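Local structure of putative ArsC family related protein (Bacteroides fragilis, 3GKX) at residues K5-Q10 against E30-L35; K22-N27 against E114-L119; V66-L71 against G93-R98; K47-L52 against L100-R105. The protein is of unknown function but belongs to the ArsC family within the thioredoxin clan, and may be a thiol-dependent reductase related to arsenate reductases. All coordinates share one frame; numbering follows the deposited sequence.

Interaction 1 of 4, residues K5-Q10 against E30-L35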
loop_
_atom_site.group_PDB
_atom_site.type_symbol
_atom_site.label_atom_id
_atom_site.label_comp_id
_atom_site.label_asym_id
_atom_site.label_seq_id
_atom_site.Cartn_x
_atom_site.Cartn_y
_atom_site.Cartn_z
ATOM N N LYS B 5 11.337 20.690 -2.891
ATOM C CA LYS B 5 11.092 19.417 -3.553
ATOM C C LYS B 5 10.800 18.311 -2.532
ATOM O O LYS B 5 10.472 17.187 -2.890
ATOM C CB LYS B 5 12.272 19.046 -4.458
ATOM C CG LYS B 5 12.192 19.653 -5.875
ATOM C CD LYS B 5 13.567 19.656 -6.538
ATOM C CE LYS B 5 13.516 19.578 -8.090
ATOM N NZ LYS B 5 14.826 19.045 -8.629
ATOM N N THR B 6 10.896 18.644 -1.254
ATOM C CA THR B 6 10.623 17.681 -0.217
ATOM C C THR B 6 9.779 18.287 0.873
ATOM O O THR B 6 10.225 19.185 1.578
ATOM C CB THR B 6 11.929 17.154 0.384
ATOM O OG1 THR B 6 12.820 16.734 -0.665
ATOM C CG2 THR B 6 11.662 16.006 1.309
ATOM N N LEU B 7 8.569 17.778 1.051
ATOM C CA LEU B 7 7.676 18.358 2.035
ATOM C C LEU B 7 7.622 17.445 3.249
ATOM O O LEU B 7 7.302 16.266 3.126
ATOM C CB LEU B 7 6.300 18.640 1.418
ATOM C CG LEU B 7 5.210 19.286 2.279
ATOM C CD1 LEU B 7 5.495 20.823 2.528
ATOM C CD2 LEU B 7 3.869 19.095 1.622
ATOM N N PHE B 8 8.012 18.004 4.402
ATOM C CA PHE B 8 8.043 17.351 5.715
ATOM C C PHE B 8 6.880 17.787 6.630
ATOM O O PHE B 8 6.868 18.915 7.160
ATOM C CB PHE B 8 9.337 17.759 6.400
ATOM C CG PHE B 8 9.548 17.133 7.745
ATOM C CD1 PHE B 8 9.880 17.925 8.850
ATOM C CD2 PHE B 8 9.449 15.757 7.912
ATOM C CE1 PHE B 8 10.134 17.347 10.109
ATOM C CE2 PHE B 8 9.677 15.161 9.186
ATOM C CZ PHE B 8 10.024 15.960 10.285
ATOM N N LEU B 9 5.909 16.897 6.816
ATOM C CA LEU B 9 4.772 17.196 7.637
ATOM C C LEU B 9 4.896 16.497 8.990
ATOM O O LEU B 9 5.025 15.257 9.087
ATOM C CB LEU B 9 3.488 16.792 6.930
ATOM C CG LEU B 9 3.045 17.544 5.677
ATOM C CD1 LEU B 9 3.535 16.804 4.395
ATOM C CD2 LEU B 9 1.514 17.682 5.691
ATOM N N GLN B 10 4.846 17.295 10.049
ATOM C CA GLN B 10 5.140 16.775 11.384
ATOM C C GLN B 10 4.355 17.481 12.482
ATOM O O GLN B 10 3.780 18.542 12.255
ATOM C CB GLN B 10 6.650 16.889 11.676
ATOM C CG GLN B 10 7.150 18.331 11.713
ATOM C CD GLN B 10 8.113 18.573 12.853
ATOM O OE1 GLN B 10 8.346 17.687 13.695
ATOM N NE2 GLN B 10 8.667 19.785 12.909
ATOM N N GLU B 30 17.605 19.023 2.332
ATOM C CA GLU B 30 16.805 20.239 2.329
ATOM C C GLU B 30 15.340 19.848 2.169
ATOM O O GLU B 30 15.019 18.900 1.449
ATOM C CB GLU B 30 17.248 21.165 1.197
ATOM C CG GLU B 30 18.700 21.591 1.314
ATOM C CD GLU B 30 19.050 22.676 0.328
ATOM O OE1 GLU B 30 18.543 23.814 0.477
ATOM O OE2 GLU B 30 19.825 22.387 -0.605
ATOM N N TYR B 31 14.467 20.561 2.872
ATOM C CA TYR B 31 13.037 20.283 2.869
ATOM C C TYR B 31 12.287 21.503 3.373
ATOM O O TYR B 31 12.872 22.447 3.926
ATOM C CB TYR B 31 12.709 19.124 3.789
ATOM C CG TYR B 31 12.972 19.418 5.254
ATOM C CD1 TYR B 31 11.938 19.830 6.104
ATOM C CD2 TYR B 31 14.267 19.314 5.790
ATOM C CE1 TYR B 31 12.194 20.100 7.472
ATOM C CE2 TYR B 31 14.522 19.602 7.112
ATOM C CZ TYR B 31 13.480 19.978 7.949
ATOM O OH TYR B 31 13.738 20.224 9.266
ATOM N N THR B 32 10.987 21.465 3.176
ATOM C CA THR B 32 10.102 22.524 3.584
ATOM C C THR B 32 9.283 21.960 4.737
ATOM O O THR B 32 8.644 20.909 4.581
ATOM C CB THR B 32 9.182 22.886 2.437
ATOM O OG1 THR B 32 9.965 23.228 1.278
ATOM C CG2 THR B 32 8.263 24.043 2.831
ATOM N N ASN B 33 9.344 22.626 5.895
ATOM C CA ASN B 33 8.574 22.238 7.093
ATOM C C ASN B 33 7.089 22.515 6.874
ATOM O O ASN B 33 6.716 23.347 6.025
ATOM C CB ASN B 33 9.105 22.952 8.351
ATOM C CG ASN B 33 8.764 22.210 9.665
ATOM O OD1 ASN B 33 9.210 21.081 9.908
ATOM N ND2 ASN B 33 7.996 22.873 10.532
ATOM N N ARG B 34 6.254 21.745 7.579
ATOM C CA ARG B 34 4.796 21.918 7.616
ATOM C C ARG B 34 4.246 21.144 8.819
ATOM O O ARG B 34 4.576 19.961 9.045
ATOM C CB ARG B 34 4.127 21.504 6.299
ATOM C CG ARG B 34 2.593 21.505 6.301
ATOM C CD ARG B 34 1.993 21.254 4.901
ATOM N NE ARG B 34 0.563 20.917 4.968
ATOM C CZ ARG B 34 -0.219 20.684 3.915
ATOM N NH1 ARG B 34 -1.491 20.392 4.118
ATOM N NH2 ARG B 34 0.255 20.741 2.662
ATOM N N LEU B 35 3.420 21.842 9.595
ATOM C CA LEU B 35 2.819 21.339 10.813
ATOM C C LEU B 35 1.534 20.631 10.421
ATOM O O LEU B 35 0.541 21.277 10.014
ATOM C CB LEU B 35 2.510 22.496 11.773
ATOM C CG LEU B 35 3.598 23.539 12.082
ATOM C CD1 LEU B 35 2.980 24.924 12.432
ATOM C CD2 LEU B 35 4.600 23.073 13.168
#
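Thr6 O accepts the backbone N-H of Thr32, with Thr32 N 2.9 Å from Thr6 O, the first rung of a parallel ladder. Next, Phe8 N donates to Thr32 O, and Gln10 N reaches Arg34 O at 2.9 Å. Arg34 O also receives a CA-H...O contact from Leu9 CA at 3.1 Å. Strands 7-10 and 32-35, with axes 28° apart, are the two strands of a beta-alpha-beta unit that crosses over through helix 15-26, as in thioredoxin-like folds. On the Phe8 and Asn33 face, Asn33 OD1 lies 3.4 Å from Phe8 CD1, at the ring edge, and accepts a weak bond from Gln10 NE2 (3.3 Å, 138°). Phe8 CB sits 3.3 Å from Tyr31 CD1, their ring planes 83° apart. On the other face Arg34, extended from CG to NE, runs alongside Leu9, whose CD2 covers one guanidinium face 3.4 Å from Arg34 NE. The polar end is satisfied elsewhere: Arg34 NE by Asp39 O and Arg34 NH2 by a salt bridge to Glu45.

Interaction 2 of 4, residues K22-N27 against E114-L119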
loop_
_atom_site.group_PDB
_atom_site.type_symbol
_atom_site.label_atom_id
_atom_site.label_comp_id
_atom_site.label_asym_id
_atom_site.label_seq_id
_atom_site.Cartn_x
_atom_site.Cartn_y
_atom_site.Cartn_z
ATOM N N LYS B 22 15.758 15.048 12.884
ATOM C CA LYS B 22 17.192 14.828 13.127
ATOM C C LYS B 22 17.875 14.092 11.957
ATOM O O LYS B 22 18.902 14.545 11.460
ATOM C CB LYS B 22 17.466 14.120 14.477
ATOM C CG LYS B 22 17.374 15.003 15.715
ATOM C CD LYS B 22 17.576 14.160 16.974
ATOM C CE LYS B 22 16.711 14.633 18.115
ATOM N NZ LYS B 22 16.128 13.495 18.916
ATOM N N TRP B 23 17.274 12.987 11.504
ATOM C CA TRP B 23 17.747 12.257 10.326
ATOM C C TRP B 23 17.825 13.089 9.031
ATOM O O TRP B 23 18.834 13.026 8.323
ATOM C CB TRP B 23 16.923 10.978 10.108
ATOM C CG TRP B 23 17.472 10.057 9.049
ATOM C CD1 TRP B 23 18.252 8.973 9.248
ATOM C CD2 TRP B 23 17.281 10.163 7.628
ATOM N NE1 TRP B 23 18.573 8.387 8.046
ATOM C CE2 TRP B 23 17.990 9.100 7.034
ATOM C CE3 TRP B 23 16.613 11.074 6.805
ATOM C CZ2 TRP B 23 18.018 8.895 5.648
ATOM C CZ3 TRP B 23 16.651 10.886 5.420
ATOM C CH2 TRP B 23 17.341 9.806 4.858
ATOM N N LEU B 24 16.792 13.871 8.705
ATOM C CA LEU B 24 16.875 14.719 7.493
ATOM C C LEU B 24 18.058 15.693 7.534
ATOM O O LEU B 24 18.693 15.936 6.512
ATOM C CB LEU B 24 15.604 15.543 7.265
ATOM C CG LEU B 24 14.282 14.902 6.863
ATOM C CD1 LEU B 24 13.220 15.984 7.029
ATOM C CD2 LEU B 24 14.361 14.333 5.439
ATOM N N ILE B 25 18.318 16.292 8.690
ATOM C CA ILE B 25 19.425 17.252 8.781
ATOM C C ILE B 25 20.777 16.531 8.749
ATOM O O ILE B 25 21.672 16.901 7.974
ATOM C CB ILE B 25 19.320 18.191 9.996
ATOM C CG1 ILE B 25 17.958 18.924 9.984
ATOM C CG2 ILE B 25 20.453 19.166 9.961
ATOM C CD1 ILE B 25 17.597 19.616 11.310
ATOM N N GLU B 26 20.905 15.489 9.576
ATOM C CA GLU B 26 22.075 14.605 9.536
ATOM C C GLU B 26 22.387 14.216 8.082
ATOM O O GLU B 26 23.529 14.274 7.667
ATOM C CB GLU B 26 21.832 13.362 10.396
ATOM C CG GLU B 26 23.007 12.418 10.558
ATOM C CD GLU B 26 22.584 11.090 11.175
ATOM O OE1 GLU B 26 21.999 10.233 10.458
ATOM O OE2 GLU B 26 22.835 10.899 12.386
ATOM N N ASN B 27 21.372 13.861 7.299
ATOM C CA ASN B 27 21.622 13.419 5.925
ATOM C C ASN B 27 21.675 14.497 4.840
ATOM O O ASN B 27 21.744 14.180 3.646
ATOM C CB ASN B 27 20.711 12.245 5.550
ATOM C CG ASN B 27 21.095 10.981 6.293
ATOM O OD1 ASN B 27 21.938 10.203 5.829
ATOM N ND2 ASN B 27 20.539 10.808 7.491
ATOM N N GLU B 114 15.202 2.910 6.947
ATOM C CA GLU B 114 15.430 2.010 5.820
ATOM C C GLU B 114 14.753 2.590 4.575
ATOM O O GLU B 114 15.304 2.546 3.479
ATOM C CB GLU B 114 14.922 0.587 6.143
ATOM N N GLU B 115 13.580 3.182 4.757
ATOM C CA GLU B 115 12.831 3.713 3.621
ATOM C C GLU B 115 13.215 5.144 3.282
ATOM O O GLU B 115 13.143 5.553 2.117
ATOM C CB GLU B 115 11.329 3.627 3.870
ATOM C CG GLU B 115 10.775 2.189 3.927
ATOM C CD GLU B 115 9.277 2.170 4.226
ATOM O OE1 GLU B 115 8.722 3.257 4.558
ATOM O OE2 GLU B 115 8.660 1.083 4.122
ATOM N N TRP B 116 13.607 5.918 4.292
ATOM C CA TRP B 116 13.943 7.326 4.068
ATOM C C TRP B 116 15.213 7.517 3.235
ATOM O O TRP B 116 15.470 8.609 2.724
ATOM C CB TRP B 116 14.010 8.070 5.393
ATOM C CG TRP B 116 12.646 8.317 5.931
ATOM C CD1 TRP B 116 11.625 7.420 6.005
ATOM C CD2 TRP B 116 12.140 9.551 6.433
ATOM N NE1 TRP B 116 10.507 8.018 6.540
ATOM C CE2 TRP B 116 10.795 9.330 6.805
ATOM C CE3 TRP B 116 12.690 10.828 6.605
ATOM C CZ2 TRP B 116 9.996 10.334 7.354
ATOM C CZ3 TRP B 116 11.892 11.823 7.158
ATOM C CH2 TRP B 116 10.562 11.572 7.523
ATOM N N GLU B 117 15.982 6.435 3.082
ATOM C CA GLU B 117 17.155 6.429 2.222
ATOM C C GLU B 117 16.854 6.679 0.732
ATOM O O GLU B 117 17.753 7.103 0.014
ATOM C CB GLU B 117 17.930 5.125 2.392
ATOM C CG GLU B 117 18.453 4.875 3.802
ATOM C CD GLU B 117 19.801 5.525 4.060
ATOM O OE1 GLU B 117 20.627 5.601 3.116
ATOM O OE2 GLU B 117 20.042 5.948 5.214
ATOM N N LYS B 118 15.612 6.450 0.268
ATOM C CA LYS B 118 15.244 6.741 -1.136
ATOM C C LYS B 118 15.435 8.220 -1.438
ATOM O O LYS B 118 15.559 8.600 -2.596
ATOM C CB LYS B 118 13.792 6.371 -1.456
ATOM C CG LYS B 118 13.385 4.942 -1.182
ATOM C CD LYS B 118 11.896 4.863 -0.906
ATOM C CE LYS B 118 11.549 3.594 -0.132
ATOM N NZ LYS B 118 10.226 3.691 0.584
ATOM N N LEU B 119 15.431 9.050 -0.396
ATOM C CA LEU B 119 15.665 10.505 -0.514
ATOM C C LEU B 119 17.123 10.910 -0.750
ATOM O O LEU B 119 17.380 12.087 -0.993
ATOM C CB LEU B 119 15.195 11.219 0.760
ATOM C CG LEU B 119 13.716 11.100 1.148
ATOM C CD1 LEU B 119 13.496 11.357 2.639
ATOM C CD2 LEU B 119 12.897 12.040 0.288
#
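Trp23 and Trp116 meet edge-to-face, the edge of Trp116 directed at the face of Trp23, where helix 15-26, the crossover helix of the beta-alpha-beta unit, packs against the C-terminal helix 113-116 and the 3-10 turn 117-119 on one side of the thioredoxin-like sheet. The evidence for this T-shaped pair is a plane angle of 87° and a separation of 6.0 Å between the centroids of the Trp23 six-membered ring and the Trp116 five-membered ring. Trp116 CB stands over the same face, a CH-pi contact 3.9 Å from the centroid of the six-membered ring and 16° off its normal. Swung away from its own backbone N (chi1 -171°), the Trp23 indole crosses to the second segment and brings its CH2 to Trp116 O. Asn27 ND2 lies above the opposite face, held by its bond to Trp23 O, which also accepts Asn27 N from the other side of the carbonyl plane. Leu24 approaches Trp116 differently: its CG meets the indole edge at CZ3, 3.9 Å away, while its CD2 lies 4.2 Å from Leu119 CD1. Phe111 also meets both indoles. The Glu117 carboxylate, whose OE1 forms a salt bridge with Lys120, is turned steeply against the Trp23 ring plane, with OE2 at the ring edge 3.6 Å from Trp23 CZ2.

Interaction 3 of 4, residues V66-L71 against G93-R98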
loop_
_atom_site.group_PDB
_atom_site.type_symbol
_atom_site.label_atom_id
_atom_site.label_comp_id
_atom_site.label_asym_id
_atom_site.label_seq_id
_atom_site.Cartn_x
_atom_site.Cartn_y
_atom_site.Cartn_z
ATOM N N VAL B 66 -5.118 10.296 20.521
ATOM C CA VAL B 66 -6.266 10.272 21.425
ATOM C C VAL B 66 -7.567 10.426 20.600
ATOM O O VAL B 66 -8.608 9.880 20.975
ATOM C CB VAL B 66 -6.186 11.386 22.532
ATOM C CG1 VAL B 66 -7.119 11.062 23.703
ATOM C CG2 VAL B 66 -4.758 11.569 23.041
ATOM N N VAL B 67 -7.494 11.154 19.478
ATOM C CA VAL B 67 -8.682 11.450 18.660
ATOM C C VAL B 67 -9.139 10.175 17.957
ATOM O O VAL B 67 -10.336 9.863 17.914
ATOM C CB VAL B 67 -8.442 12.618 17.658
ATOM C CG1 VAL B 67 -9.653 12.791 16.717
ATOM C CG2 VAL B 67 -8.124 13.956 18.433
ATOM N N TYR B 68 -8.166 9.440 17.425
ATOM C CA TYR B 68 -8.378 8.074 16.990
ATOM C C TYR B 68 -9.110 7.193 18.026
ATOM O O TYR B 68 -10.056 6.470 17.685
ATOM C CB TYR B 68 -7.031 7.439 16.694
ATOM C CG TYR B 68 -7.125 6.183 15.887
ATOM C CD1 TYR B 68 -7.103 6.226 14.502
ATOM C CD2 TYR B 68 -7.225 4.950 16.509
ATOM C CE1 TYR B 68 -7.172 5.067 13.760
ATOM C CE2 TYR B 68 -7.305 3.795 15.789
ATOM C CZ TYR B 68 -7.278 3.856 14.421
ATOM O OH TYR B 68 -7.347 2.684 13.714
ATOM N N LYS B 69 -8.624 7.248 19.270
ATOM C CA LYS B 69 -9.092 6.418 20.383
ATOM C C LYS B 69 -10.579 6.666 20.655
ATOM O O LYS B 69 -11.388 5.738 20.616
ATOM C CB LYS B 69 -8.249 6.743 21.628
ATOM C CG LYS B 69 -8.223 5.715 22.738
ATOM C CD LYS B 69 -7.952 6.435 24.069
ATOM C CE LYS B 69 -7.048 5.643 24.986
ATOM N NZ LYS B 69 -7.849 4.968 26.059
ATOM N N GLU B 70 -10.935 7.927 20.886
ATOM C CA GLU B 70 -12.288 8.297 21.288
ATOM C C GLU B 70 -13.332 8.319 20.159
ATOM O O GLU B 70 -14.524 8.462 20.436
ATOM C CB GLU B 70 -12.263 9.611 22.074
ATOM C CG GLU B 70 -11.884 9.421 23.539
ATOM C CD GLU B 70 -10.829 10.402 23.989
ATOM O OE1 GLU B 70 -10.257 11.089 23.116
ATOM O OE2 GLU B 70 -10.565 10.484 25.206
ATOM N N LEU B 71 -12.888 8.188 18.906
ATOM C CA LEU B 71 -13.786 7.945 17.772
ATOM C C LEU B 71 -13.847 6.450 17.409
ATOM O O LEU B 71 -14.451 6.062 16.394
ATOM C CB LEU B 71 -13.337 8.727 16.538
ATOM C CG LEU B 71 -13.303 10.248 16.425
ATOM C CD1 LEU B 71 -12.733 10.553 15.047
ATOM C CD2 LEU B 71 -14.677 10.861 16.577
ATOM N N GLY B 93 -6.125 16.966 11.545
ATOM C CA GLY B 93 -4.703 16.596 11.361
ATOM C C GLY B 93 -4.149 15.675 12.440
ATOM O O GLY B 93 -3.178 14.947 12.201
ATOM N N LYS B 94 -4.775 15.683 13.618
ATOM C CA LYS B 94 -4.410 14.769 14.699
ATOM C C LYS B 94 -4.669 13.313 14.309
ATOM O O LYS B 94 -3.981 12.399 14.784
ATOM C CB LYS B 94 -5.165 15.128 15.976
ATOM C CG LYS B 94 -4.812 16.526 16.488
ATOM C CD LYS B 94 -5.673 16.961 17.675
ATOM C CE LYS B 94 -5.455 18.455 17.946
ATOM N NZ LYS B 94 -5.617 18.858 19.376
ATOM N N LEU B 95 -5.642 13.116 13.415
ATOM C CA LEU B 95 -5.950 11.819 12.850
ATOM C C LEU B 95 -4.906 11.280 11.821
ATOM O O LEU B 95 -4.899 10.083 11.536
ATOM C CB LEU B 95 -7.350 11.848 12.237
ATOM C CG LEU B 95 -8.553 11.657 13.160
ATOM C CD1 LEU B 95 -9.801 11.893 12.371
ATOM C CD2 LEU B 95 -8.589 10.269 13.765
ATOM N N VAL B 96 -4.029 12.136 11.289
ATOM C CA VAL B 96 -3.068 11.698 10.244
ATOM C C VAL B 96 -1.758 11.164 10.847
ATOM O O VAL B 96 -1.166 11.805 11.703
ATOM C CB VAL B 96 -2.739 12.836 9.241
ATOM C CG1 VAL B 96 -1.995 12.300 8.070
ATOM C CG2 VAL B 96 -4.028 13.530 8.774
ATOM N N LYS B 97 -1.311 9.988 10.402
ATOM C CA LYS B 97 0.027 9.501 10.748
ATOM C C LYS B 97 1.102 10.582 10.509
ATOM O O LYS B 97 1.032 11.337 9.526
ATOM C CB LYS B 97 0.346 8.262 9.920
ATOM C CG LYS B 97 1.641 7.560 10.304
ATOM C CD LYS B 97 1.408 6.603 11.466
ATOM C CE LYS B 97 2.597 5.677 11.650
ATOM N NZ LYS B 97 3.684 6.292 12.464
ATOM N N ARG B 98 2.094 10.628 11.391
ATOM C CA ARG B 98 3.200 11.579 11.277
ATOM C C ARG B 98 4.508 10.955 11.758
ATOM O O ARG B 98 4.494 10.072 12.605
ATOM C CB ARG B 98 2.901 12.845 12.080
ATOM C CG ARG B 98 2.957 12.612 13.560
ATOM C CD ARG B 98 1.906 13.387 14.274
ATOM N NE ARG B 98 2.008 13.141 15.707
ATOM C CZ ARG B 98 1.015 13.304 16.569
ATOM N NH1 ARG B 98 -0.164 13.719 16.143
ATOM N NH2 ARG B 98 1.212 13.062 17.856
#
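Val67 and Leu95 cross at about a right angle where the short helix 66-70 rests on the 3-10 turn 93-95, in the region of helices and loops between sheet strands 32-35 and 100-102 of this ArsC-family protein. Apolar contacts carry the interface. Val67 divides its two methyls between neighbouring residues of the turn: CG1, anti to its backbone N (chi1 174°), lies 3.9 Å from Leu95 CG, and CG2 lies 4.0 Å from Lys94 CD. Lys94 CB is equally near that second methyl, so the aliphatic part of the lysine passes across the valine while its extended chain leads the ammonium end away from the helix. Leu95 also splits its branches: CD2 lies against the backbone of Tyr68 and CD1 meets Leu71 CD1 at 4.2 Å. Its isobutyl group is buried, and Leu73 and Leu88 pack on it from helices 73-76 and 82-89.

Polar bonds stay on the separate sides of the contact. In and just after the helix, Glu70 N bonds to Val66 O and Leu71 N to Val67 O; in the turn, Val96 N closes on Gly93 O at 3.1 Å. Both backbone polar atoms of Lys94 have partners nearby, its N bonding to Asn92 OD1 and its O to Asn62 ND2. The closest approach to the helix backbone is that of a methyl, Leu95 CD2, 3.8 Å from Tyr68 N.

Interaction 4 of 4, residues K47-L52 against L100-R105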
loop_
_atom_site.group_PDB
_atom_site.type_symbol
_atom_site.label_atom_id
_atom_site.label_comp_id
_atom_site.label_asym_id
_atom_site.label_seq_id
_atom_site.Cartn_x
_atom_site.Cartn_y
_atom_site.Cartn_z
ATOM N N LYS B 47 -5.587 12.442 -1.640
ATOM C CA LYS B 47 -5.916 11.644 -2.811
ATOM C C LYS B 47 -4.745 11.512 -3.772
ATOM O O LYS B 47 -4.711 10.593 -4.554
ATOM C CB LYS B 47 -7.154 12.201 -3.527
ATOM C CG LYS B 47 -8.488 11.618 -3.026
ATOM C CD LYS B 47 -9.668 12.062 -3.918
ATOM C CE LYS B 47 -10.994 11.398 -3.463
ATOM N NZ LYS B 47 -12.230 12.201 -3.742
ATOM N N ALA B 48 -3.797 12.435 -3.728
ATOM C CA ALA B 48 -2.532 12.292 -4.490
ATOM C C ALA B 48 -1.457 11.574 -3.656
ATOM O O ALA B 48 -0.696 10.744 -4.171
ATOM C CB ALA B 48 -2.026 13.666 -4.949
ATOM N N TRP B 49 -1.394 11.881 -2.363
ATOM C CA TRP B 49 -0.307 11.316 -1.532
ATOM C C TRP B 49 -0.442 9.828 -1.257
ATOM O O TRP B 49 0.560 9.139 -1.200
ATOM C CB TRP B 49 -0.126 12.062 -0.220
ATOM C CG TRP B 49 0.205 13.490 -0.439
ATOM C CD1 TRP B 49 0.661 14.049 -1.591
ATOM C CD2 TRP B 49 0.143 14.559 0.536
ATOM N NE1 TRP B 49 0.852 15.403 -1.408
ATOM C CE2 TRP B 49 0.544 15.737 -0.116
ATOM C CE3 TRP B 49 -0.253 14.631 1.873
ATOM C CZ2 TRP B 49 0.560 16.975 0.521
ATOM C CZ3 TRP B 49 -0.219 15.862 2.511
ATOM C CH2 TRP B 49 0.183 17.014 1.833
ATOM N N ILE B 50 -1.668 9.324 -1.111
ATOM C CA ILE B 50 -1.824 7.940 -0.686
ATOM C C ILE B 50 -1.361 6.952 -1.766
ATOM O O ILE B 50 -0.592 6.035 -1.452
ATOM C CB ILE B 50 -3.268 7.651 -0.215
ATOM C CG1 ILE B 50 -3.527 8.351 1.102
ATOM C CG2 ILE B 50 -3.531 6.124 -0.120
ATOM C CD1 ILE B 50 -5.018 8.427 1.460
ATOM N N PRO B 51 -1.850 7.113 -3.026
ATOM C CA PRO B 51 -1.378 6.262 -4.118
ATOM C C PRO B 51 0.133 6.318 -4.314
ATOM O O PRO B 51 0.725 5.290 -4.550
ATOM C CB PRO B 51 -2.104 6.795 -5.371
ATOM C CG PRO B 51 -2.993 7.862 -4.915
ATOM C CD PRO B 51 -3.015 7.924 -3.418
ATOM N N LEU B 52 0.740 7.491 -4.163
ATOM C CA LEU B 52 2.212 7.641 -4.285
ATOM C C LEU B 52 2.930 6.884 -3.214
ATOM O O LEU B 52 4.028 6.397 -3.439
ATOM C CB LEU B 52 2.604 9.118 -4.179
ATOM C CG LEU B 52 3.865 9.680 -4.816
ATOM C CD1 LEU B 52 4.132 9.084 -6.198
ATOM C CD2 LEU B 52 3.657 11.198 -4.908
ATOM N N LEU B 100 5.051 12.667 7.794
ATOM C CA LEU B 100 4.915 12.308 6.377
ATOM C C LEU B 100 5.931 13.127 5.643
ATOM O O LEU B 100 6.149 14.300 6.006
ATOM C CB LEU B 100 3.549 12.715 5.816
ATOM C CG LEU B 100 2.371 12.057 6.476
ATOM C CD1 LEU B 100 1.026 12.385 5.766
ATOM C CD2 LEU B 100 2.681 10.567 6.453
ATOM N N VAL B 101 6.527 12.549 4.602
ATOM C CA VAL B 101 7.381 13.274 3.656
ATOM C C VAL B 101 6.795 13.056 2.260
ATOM O O VAL B 101 6.440 11.940 1.896
ATOM C CB VAL B 101 8.859 12.819 3.707
ATOM C CG1 VAL B 101 9.722 13.628 2.730
ATOM C CG2 VAL B 101 9.408 13.010 5.063
ATOM N N VAL B 102 6.670 14.133 1.502
ATOM C CA VAL B 102 6.052 14.121 0.183
ATOM C C VAL B 102 7.131 14.637 -0.784
ATOM O O VAL B 102 7.715 15.709 -0.546
ATOM C CB VAL B 102 4.812 15.070 0.168
ATOM C CG1 VAL B 102 4.182 15.190 -1.211
ATOM C CG2 VAL B 102 3.800 14.626 1.185
ATOM N N THR B 103 7.426 13.863 -1.831
ATOM C CA THR B 103 8.241 14.331 -2.965
ATOM C C THR B 103 7.474 13.957 -4.225
ATOM O O THR B 103 6.441 13.301 -4.130
ATOM C CB THR B 103 9.630 13.655 -3.037
ATOM O OG1 THR B 103 9.439 12.270 -3.297
ATOM C CG2 THR B 103 10.394 13.767 -1.689
ATOM N N GLU B 104 7.973 14.387 -5.387
ATOM C CA GLU B 104 7.344 14.139 -6.678
ATOM C C GLU B 104 7.148 12.650 -6.970
ATOM O O GLU B 104 6.140 12.251 -7.495
ATOM C CB GLU B 104 8.206 14.754 -7.799
ATOM C CG GLU B 104 7.397 15.335 -8.969
ATOM C CD GLU B 104 8.168 15.347 -10.283
ATOM O OE1 GLU B 104 9.338 14.932 -10.294
ATOM O OE2 GLU B 104 7.618 15.769 -11.323
ATOM N N ARG B 105 8.137 11.831 -6.650
ATOM C CA ARG B 105 8.081 10.413 -6.984
ATOM C C ARG B 105 7.537 9.529 -5.863
ATOM O O ARG B 105 7.002 8.464 -6.150
ATOM C CB ARG B 105 9.469 9.903 -7.370
ATOM C CG ARG B 105 9.754 10.008 -8.847
ATOM C CD ARG B 105 11.131 9.445 -9.217
ATOM N NE ARG B 105 11.214 9.273 -10.649
ATOM C CZ ARG B 105 12.308 8.918 -11.306
ATOM N NH1 ARG B 105 13.443 8.705 -10.657
ATOM N NH2 ARG B 105 12.275 8.790 -12.631
#
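Trp49 lays one face of its indole over Val102, crossing that side chain at about a right angle. CB is directed toward the strand, and beyond it CG, anti to the carbonyl carbon (chi1 -60°), lies 4.1 Å from Val102 CG2. Beyond it the two edges of the five-membered ring meet different methyls. CD1 and NE1 come up against Val102 CG1, NE1 at 3.3 Å, whereas CD2 and CE2 both lie 3.7 Å from Val102 CG2. That methyl is centred over the pyrrole ring, 3.8 Å from its centroid and 16° off the normal, which meets the geometry of a CH-pi contact. Farther out, CE3 and CZ2 still touch CG2, each at 4.1 Å. One turn on, Leu52 CD2 approaches Thr103 O at 3.6 Å. Helix 43-53 thus lies against one side of the sheet, its tryptophan touching Leu7 and Leu9 of strand 7-10 and Val107 of strand 107-109 as well as the inner strand 100-102.

How the interactions relate
From the N terminus, strand 7-10 leads into helix 15-26 and returns as strand 32-35, so interaction 1 closes the first loop. Interaction 2 begins on that helix and waits for the C-terminal residues 114-119; its segments therefore alternate with those of interaction 1. Nested inside its long loop, interaction 4 joins helix 43-53 to strand 100-102, and interaction 3 is nested in turn within interaction 4, tying helix 66-70 to the turn just before that strand. Interactions 1 and 4 share the sheet, strand 7-10 being bonded to 100-102. Interactions 2 and 4 also touch, through Trp116 and Val101. Interaction 3 stands apart, its centre about 20 Å from those of interactions 1 and 4.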